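Local coordinates for Chains: A (Unidentified, PDB 6ZM9), which cleaves S-adenosylmethionine as a phage-encoded lyase, leaving 5'-methylthioadenosine and, in all likelihood, homoserine lactone, at residues V52-V57 / S71-I76; I15-N20 / E100-E105. One frame throughout, in Å; residues are numbered along the deposited sequence. Where two conformers were deposited one is given.

Contact 1 of 2, residues V52-V57 / S71-I76. With MTA (5'-deoxy-5'-methylthioadenosine), chain F; MTA (5'-deoxy-5'-methylthioadenosine), chain B.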
loop_
_atom_site.group_PDB
_atom_site.type_symbol
_atom_site.label_atom_id
_atom_site.label_comp_id
_atom_site.label_asym_id
_atom_site.label_seq_id
_atom_site.Cartn_x
_atom_site.Cartn_y
_atom_site.Cartn_z
ATOM N N VAL A 52 -2.822 -2.447 -7.338
ATOM C CA VAL A 52 -3.444 -1.236 -6.815
ATOM C C VAL A 52 -3.362 -0.142 -7.877
ATOM O O VAL A 52 -2.269 0.227 -8.323
ATOM C CB VAL A 52 -2.729 -0.773 -5.535
ATOM C CG1 VAL A 52 -3.347 0.512 -4.990
ATOM C CG2 VAL A 52 -2.751 -1.870 -4.480
ATOM N N ALA A 53 -4.515 0.399 -8.250
ATOM C CA ALA A 53 -4.533 1.548 -9.138
ATOM C C ALA A 53 -4.123 2.805 -8.383
ATOM O O ALA A 53 -4.512 3.007 -7.230
ATOM C CB ALA A 53 -5.937 1.740 -9.703
ATOM N N GLN A 54 -3.349 3.650 -9.052
ATOM C CA GLN A 54 -2.775 4.827 -8.433
ATOM C C GLN A 54 -2.777 5.972 -9.426
ATOM O O GLN A 54 -2.901 5.774 -10.639
ATOM C CB GLN A 54 -1.291 4.652 -8.083
ATOM C CG GLN A 54 -0.969 3.381 -7.399
ATOM C CD GLN A 54 0.465 3.323 -6.935
ATOM O OE1 GLN A 54 0.736 3.057 -5.770
ATOM N NE2 GLN A 54 1.396 3.519 -7.859
ATOM N N ARG A 55 -2.604 7.177 -8.896
ATOM C CA ARG A 55 -2.092 8.303 -9.668
ATOM C C ARG A 55 -0.612 8.417 -9.338
ATOM O O ARG A 55 -0.210 8.269 -8.180
ATOM C CB ARG A 55 -2.823 9.601 -9.356
ATOM C CG ARG A 55 -4.276 9.556 -9.767
ATOM C CD ARG A 55 -4.469 9.565 -11.281
ATOM N NE ARG A 55 -4.250 10.890 -11.842
ATOM C CZ ARG A 55 -4.056 11.141 -13.132
ATOM N NH1 ARG A 55 -4.018 10.161 -14.022
ATOM N NH2 ARG A 55 -3.898 12.396 -13.527
ATOM N N GLY A 56 0.206 8.631 -10.358
ATOM C CA GLY A 56 1.638 8.705 -10.172
ATOM C C GLY A 56 2.196 9.973 -10.779
ATOM O O GLY A 56 1.685 10.501 -11.765
ATOM N N VAL A 57 3.287 10.440 -10.178
ATOM C CA VAL A 57 4.031 11.600 -10.646
ATOM C C VAL A 57 5.469 11.153 -10.848
ATOM O O VAL A 57 6.066 10.546 -9.946
ATOM C CB VAL A 57 3.947 12.749 -9.628
ATOM C CG1 VAL A 57 4.821 13.915 -10.022
ATOM C CG2 VAL A 57 2.501 13.192 -9.458
ATOM N N SER A 71 -1.095 4.757 -12.734
ATOM C CA SER A 71 -0.061 3.753 -12.573
ATOM C C SER A 71 -0.604 2.601 -11.738
ATOM O O SER A 71 -1.738 2.630 -11.254
ATOM C CB SER A 71 1.219 4.332 -11.964
ATOM O OG SER A 71 0.983 4.800 -10.655
ATOM N N VAL A 72 0.221 1.563 -11.595
ATOM C CA VAL A 72 -0.159 0.347 -10.891
ATOM C C VAL A 72 0.950 0.008 -9.914
ATOM O O VAL A 72 2.130 0.016 -10.282
ATOM C CB VAL A 72 -0.381 -0.846 -11.844
ATOM C CG1 VAL A 72 -0.802 -2.102 -11.064
ATOM C CG2 VAL A 72 -1.407 -0.485 -12.890
ATOM N N GLN A 73 0.572 -0.292 -8.680
ATOM C CA GLN A 73 1.472 -0.896 -7.708
ATOM C C GLN A 73 1.120 -2.377 -7.591
ATOM O O GLN A 73 0.004 -2.723 -7.184
ATOM C CB GLN A 73 1.346 -0.185 -6.359
ATOM C CG GLN A 73 2.228 -0.793 -5.280
ATOM C CD GLN A 73 1.999 -0.242 -3.889
ATOM O OE1 GLN A 73 2.435 -0.845 -2.914
ATOM N NE2 GLN A 73 1.377 0.922 -3.796
ATOM N N ILE A 74 2.067 -3.239 -7.953
ATOM C CA ILE A 74 1.910 -4.685 -7.833
ATOM C C ILE A 74 2.503 -5.099 -6.498
ATOM O O ILE A 74 3.654 -4.756 -6.198
ATOM C CB ILE A 74 2.629 -5.417 -8.985
ATOM C CG1 ILE A 74 2.238 -4.837 -10.345
ATOM C CG2 ILE A 74 2.333 -6.930 -8.907
ATOM C CD1 ILE A 74 2.994 -5.456 -11.522
ATOM N N ILE A 75 1.723 -5.825 -5.695
ATOM C CA ILE A 75 2.153 -6.294 -4.378
ATOM C C ILE A 75 2.208 -7.815 -4.439
ATOM O O ILE A 75 1.189 -8.466 -4.701
ATOM C CB ILE A 75 1.199 -5.830 -3.266
ATOM C CG1 ILE A 75 1.092 -4.306 -3.263
ATOM C CG2 ILE A 75 1.652 -6.362 -1.916
ATOM C CD1 ILE A 75 -0.040 -3.761 -2.399
ATOM N N ILE A 76 3.382 -8.388 -4.155
ATOM C CA ILE A 76 3.589 -9.830 -4.231
ATOM C C ILE A 76 4.097 -10.308 -2.883
ATOM O O ILE A 76 5.178 -9.899 -2.448
ATOM C CB ILE A 76 4.607 -10.204 -5.321
ATOM C CG1 ILE A 76 4.077 -9.847 -6.705
ATOM C CG2 ILE A 76 4.929 -11.699 -5.239
ATOM C CD1 ILE A 76 5.130 -9.898 -7.792
HETATM C CS MTA F . 8.742 4.802 -12.193
HETATM S "S5'" MTA F . 7.461 5.760 -12.936
HETATM C "C5'" MTA F . 6.032 4.703 -12.644
HETATM C "C4'" MTA F . 5.265 4.975 -11.365
HETATM O "O4'" MTA F . 6.148 4.804 -10.244
HETATM C "C2'" MTA F . 4.484 6.433 -9.675
HETATM O "O2'" MTA F . 3.258 5.788 -9.371
HETATM C "C3'" MTA F . 4.680 6.376 -11.193
HETATM O "O3'" MTA F . 3.478 6.575 -11.917
HETATM C "C1'" MTA F . 5.677 5.607 -9.169
HETATM N N9 MTA F . 6.776 6.424 -8.678
HETATM C C8 MTA F . 7.794 7.008 -9.389
HETATM N N7 MTA F . 8.698 7.604 -8.648
HETATM C C5 MTA F . 8.240 7.404 -7.352
HETATM C C6 MTA F . 8.783 7.720 -6.091
HETATM N N6 MTA F . 9.962 8.333 -5.910
HETATM N N1 MTA F . 8.088 7.329 -4.994
HETATM C C2 MTA F . 6.938 6.665 -5.162
HETATM N N3 MTA F . 6.344 6.294 -6.292
HETATM C C4 MTA F . 7.048 6.693 -7.363
HETATM C CS MTA B . -6.283 -14.442 -0.313
HETATM S "S5'" MTA B . -7.234 -14.168 -1.773
HETATM C "C5'" MTA B . -7.782 -12.472 -1.509
HETATM C "C4'" MTA B . -6.886 -11.395 -2.090
HETATM O "O4'" MTA B . -5.578 -11.508 -1.506
HETATM C "C2'" MTA B . -5.361 -10.609 -3.717
HETATM O "O2'" MTA B . -5.724 -9.238 -3.720
HETATM C "C3'" MTA B . -6.646 -11.433 -3.599
HETATM O "O3'" MTA B . -7.721 -10.899 -4.352
HETATM C "C1'" MTA B . -4.627 -10.977 -2.418
HETATM N N9 MTA B . -3.568 -11.956 -2.614
HETATM C C8 MTA B . -3.663 -13.323 -2.661
HETATM N N7 MTA B . -2.510 -13.943 -2.749
HETATM C C5 MTA B . -1.584 -12.907 -2.768
HETATM C C6 MTA B . -0.175 -12.889 -2.771
HETATM N N6 MTA B . 0.592 -13.988 -2.753
HETATM N N1 MTA B . 0.435 -11.679 -2.736
HETATM C C2 MTA B . -0.321 -10.575 -2.694
HETATM N N3 MTA B . -1.647 -10.471 -2.664
HETATM C C4 MTA B . -2.229 -11.680 -2.702
#

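Contact 2 of 2, residues I15-N20 / E100-E105. With PRO (proline), chain E.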
loop_
_atom_site.group_PDB
_atom_site.type_symbol
_atom_site.label_atom_id
_atom_site.label_comp_id
_atom_site.label_asym_id
_atom_site.label_seq_id
_atom_site.Cartn_x
_atom_site.Cartn_y
_atom_site.Cartn_z
ATOM N N ILE A 15 6.140 -3.545 -7.113
ATOM C CA ILE A 15 6.570 -3.080 -8.425
ATOM C C ILE A 15 5.659 -1.931 -8.843
ATOM O O ILE A 15 4.437 -2.049 -8.753
ATOM C CB ILE A 15 6.505 -4.208 -9.469
ATOM C CG1 ILE A 15 7.305 -5.430 -9.012
ATOM C CG2 ILE A 15 6.990 -3.718 -10.832
ATOM C CD1 ILE A 15 7.184 -6.615 -9.950
ATOM N N PHE A 16 6.253 -0.829 -9.301
ATOM C CA PHE A 16 5.502 0.332 -9.756
ATOM C C PHE A 16 5.644 0.465 -11.262
ATOM O O PHE A 16 6.769 0.615 -11.767
ATOM C CB PHE A 16 6.014 1.580 -9.064
ATOM C CG PHE A 16 5.813 1.579 -7.577
ATOM C CD1 PHE A 16 6.730 0.993 -6.722
ATOM C CD2 PHE A 16 4.688 2.164 -7.038
ATOM C CE1 PHE A 16 6.534 1.013 -5.339
ATOM C CE2 PHE A 16 4.487 2.209 -5.650
ATOM C CZ PHE A 16 5.404 1.641 -4.803
ATOM N N VAL A 17 4.504 0.437 -11.968
ATOM C CA VAL A 17 4.451 0.477 -13.430
ATOM C C VAL A 17 3.493 1.587 -13.849
ATOM O O VAL A 17 2.306 1.534 -13.503
ATOM C CB VAL A 17 3.946 -0.848 -14.038
ATOM C CG1 VAL A 17 4.093 -0.811 -15.563
ATOM C CG2 VAL A 17 4.656 -2.063 -13.467
ATOM N N GLY A 18 3.981 2.546 -14.627
ATOM C CA GLY A 18 3.128 3.576 -15.171
ATOM C C GLY A 18 2.366 3.145 -16.414
ATOM O O GLY A 18 2.699 2.165 -17.090
ATOM N N LEU A 19 1.314 3.910 -16.724
ATOM C CA LEU A 19 0.382 3.582 -17.797
ATOM C C LEU A 19 0.368 4.633 -18.894
ATOM O O LEU A 19 -0.343 4.458 -19.897
ATOM C CB LEU A 19 -1.029 3.367 -17.242
ATOM C CG LEU A 19 -1.113 2.236 -16.206
ATOM C CD1 LEU A 19 -2.497 2.203 -15.610
ATOM C CD2 LEU A 19 -0.750 0.889 -16.787
ATOM N N ASN A 20 1.131 5.710 -18.740
ATOM C CA ASN A 20 1.376 6.641 -19.824
ATOM C C ASN A 20 2.583 6.170 -20.620
ATOM O O ASN A 20 3.500 5.547 -20.074
ATOM C CB ASN A 20 1.783 8.014 -19.282
ATOM C CG ASN A 20 0.632 8.991 -19.159
ATOM O OD1 ASN A 20 -0.511 8.617 -18.897
ATOM N ND2 ASN A 20 0.951 10.277 -19.283
ATOM N N GLU A 100 9.501 -3.359 -20.672
ATOM C CA GLU A 100 9.446 -3.489 -22.123
ATOM C C GLU A 100 8.004 -3.508 -22.616
ATOM O O GLU A 100 7.647 -2.821 -23.579
ATOM C CB GLU A 100 10.137 -4.784 -22.545
ATOM C CG GLU A 100 9.904 -5.094 -24.026
ATOM C CD GLU A 100 10.566 -6.366 -24.526
ATOM O OE1 GLU A 100 11.629 -6.743 -24.005
ATOM O OE2 GLU A 100 10.039 -7.001 -25.470
ATOM N N ASP A 101 7.162 -4.329 -21.981
ATOM C CA ASP A 101 5.830 -4.571 -22.515
ATOM C C ASP A 101 4.989 -3.304 -22.508
ATOM O O ASP A 101 4.091 -3.149 -23.346
ATOM C CB ASP A 101 5.122 -5.658 -21.708
ATOM C CG ASP A 101 5.802 -7.016 -21.820
ATOM O OD1 ASP A 101 6.829 -7.140 -22.526
ATOM O OD2 ASP A 101 5.314 -7.955 -21.167
ATOM N N PHE A 102 5.230 -2.415 -21.549
ATOM C CA PHE A 102 4.486 -1.168 -21.434
ATOM C C PHE A 102 5.291 0.034 -21.905
ATOM O O PHE A 102 4.851 1.170 -21.725
ATOM C CB PHE A 102 3.880 -1.056 -20.037
ATOM C CG PHE A 102 2.842 -2.113 -19.799
ATOM C CD1 PHE A 102 1.608 -2.020 -20.414
ATOM C CD2 PHE A 102 3.139 -3.265 -19.097
ATOM C CE1 PHE A 102 0.666 -3.012 -20.271
ATOM C CE2 PHE A 102 2.184 -4.277 -18.956
ATOM C CZ PHE A 102 0.951 -4.144 -19.540
ATOM N N LYS A 103 6.412 -0.203 -22.588
ATOM C CA LYS A 103 7.158 0.857 -23.265
ATOM C C LYS A 103 7.579 1.954 -22.296
ATOM O O LYS A 103 7.558 3.143 -22.633
ATOM C CB LYS A 103 6.374 1.430 -24.447
ATOM C CG LYS A 103 6.022 0.395 -25.492
ATOM C CD LYS A 103 5.283 1.052 -26.646
ATOM C CE LYS A 103 4.935 0.104 -27.757
ATOM N NZ LYS A 103 4.210 0.858 -28.827
ATOM N N GLN A 104 7.969 1.551 -21.088
ATOM C CA GLN A 104 8.237 2.496 -20.012
ATOM C C GLN A 104 9.698 2.920 -19.934
ATOM O O GLN A 104 10.613 2.141 -20.196
ATOM C CB GLN A 104 7.843 1.877 -18.665
ATOM C CG GLN A 104 6.366 1.585 -18.565
ATOM C CD GLN A 104 5.569 2.856 -18.565
ATOM O OE1 GLN A 104 5.662 3.654 -17.635
ATOM N NE2 GLN A 104 4.789 3.066 -19.613
ATOM N N GLU A 105 9.903 4.162 -19.493
ATOM C CA GLU A 105 11.253 4.650 -19.243
ATOM C C GLU A 105 11.852 3.993 -18.009
ATOM O O GLU A 105 13.048 3.673 -17.986
ATOM C CB GLU A 105 11.291 6.167 -19.072
ATOM C CG GLU A 105 12.726 6.667 -19.011
ATOM C CD GLU A 105 12.853 8.154 -18.795
ATOM O OE1 GLU A 105 12.328 8.680 -17.793
ATOM O OE2 GLU A 105 13.512 8.793 -19.630
HETATM N N PRO E . 5.245 6.309 -17.494
HETATM C CA PRO E . 5.782 7.301 -18.425
HETATM C C PRO E . 6.801 6.731 -19.397
HETATM O O PRO E . 6.956 7.241 -20.515
HETATM C CB PRO E . 6.482 8.286 -17.492
HETATM C CG PRO E . 6.770 7.442 -16.234
HETATM C CD PRO E . 6.161 6.108 -16.363
HETATM O OXT PRO E . 7.501 5.777 -19.065
HETATM O O HOH W 1 6.667 2.534 -15.343
#

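Contact 1 of 2, residues V52-V57 / S71-I76
Gln54 and Gln73 join their side-chain amides: Gln73 NE2 gives a hydrogen to Gln54 OE1 at 3.0 Å. The donor stands 34° from the carbonyl plane of Gln54, and the two amide planes are turned 63° apart, so the glutamines meet twisted. Gln73 OE1 has a weak hydrogen bond from Arg14. The amide nitrogen Gln54 NE2 lies 3.3 Å from O2' of the methylthioadenosine held at Ser71 and Gly56. The backbone carrying these groups is an antiparallel beta hairpin of strands 49-59 and 66-77. Val52 and Gln73 form one hydrogen-bonded pair (Val52 N to Gln73 O, 2.8 Å, and the reciprocal bond), and Gln54 with Ser71 the next, likewise bonded both ways, which satisfies their cross-strand backbone atoms. This end of the hairpin forms one wall of the methylthioadenosine pocket, which Ser50 and Ile77 O of a neighbouring subunit help to complete. Ser71 OG sits between its backbone N and carbonyl carbon (chi1 64°), which brings it to 2.8 Å from ligand O2' for a hydrogen bond that either hydroxyl could donate. Gly56, without a side chain, admits ribose O3' to 3.3 Å from its CA. Farther along, Val52 CG2 meets Ile75 CD1 at 3.9 Å.

Contact 2 of 2, residues I15-N20 / E100-E105
Gln104 reaches across to the end of strand 11-21, where its NE2 donates to Asn20 O at 2.8 Å with an N-H...O angle of 167°. The other N-H of Gln104 NE2 goes to Phe102 O, also 2.8 Å away. Both acceptors lie in the plane of the Gln104 amide, and this double grip fixes its rotation, turning OE1 to the bound proline, whose N is 2.7 Å from OE1. A water links OE1 to Gly18 N, at 2.8 Å from that nitrogen, while Gly18 O lies over the amide face, 3.3 Å from Gln104 CD. Asn20 O serves twice, since proline N donates to it as well, over 3.2 Å. At the ligand's other end Glu105 N gives a hydrogen to proline OXT at 2.9 Å. This is the proline pocket, and its position beside the methylthioadenosine is consistent with the place of the substrate's amino-acid part. Glu69 and Gly22 N complete the hydrogen bonding of the proline.

Behind this shell, helix 84-101 ends in a Schellman motif with Lys103, of positive phi, as C-prime residue: Gln104 N returns to Arg99 O and Lys103 N to Glu100 O. The bend of Gln104 at chi2 (-66°) then folds its amide back beside Phe102 O. Val17 CG1 comes to 4.4 Å from CD2 of Phe102, whose ring also meets Tyr27 edge-to-face.

The centres of the two contacts are 11 Å apart, and both reach one antiparallel sheet: contact 1 lies in it, while contact 2 sets the end of helix 84-101 and the following loop against its strand 11-21. Direct evidence comes from two probable backbone hydrogen bonds, Val72 N to Val17 O and Ile74 N to Ile15 O, each 2.8 Å. Along the chain the order is 15-20, 52-57, 71-76, 100-105, so contact 1 falls wholly between the segments of contact 2. Strand 11-21 borders both ligand sites, with Phe16 and Gly18 at the methylthioadenosine and Asn20 at the proline; the methylthioadenosine site lies between subunits of the trimer.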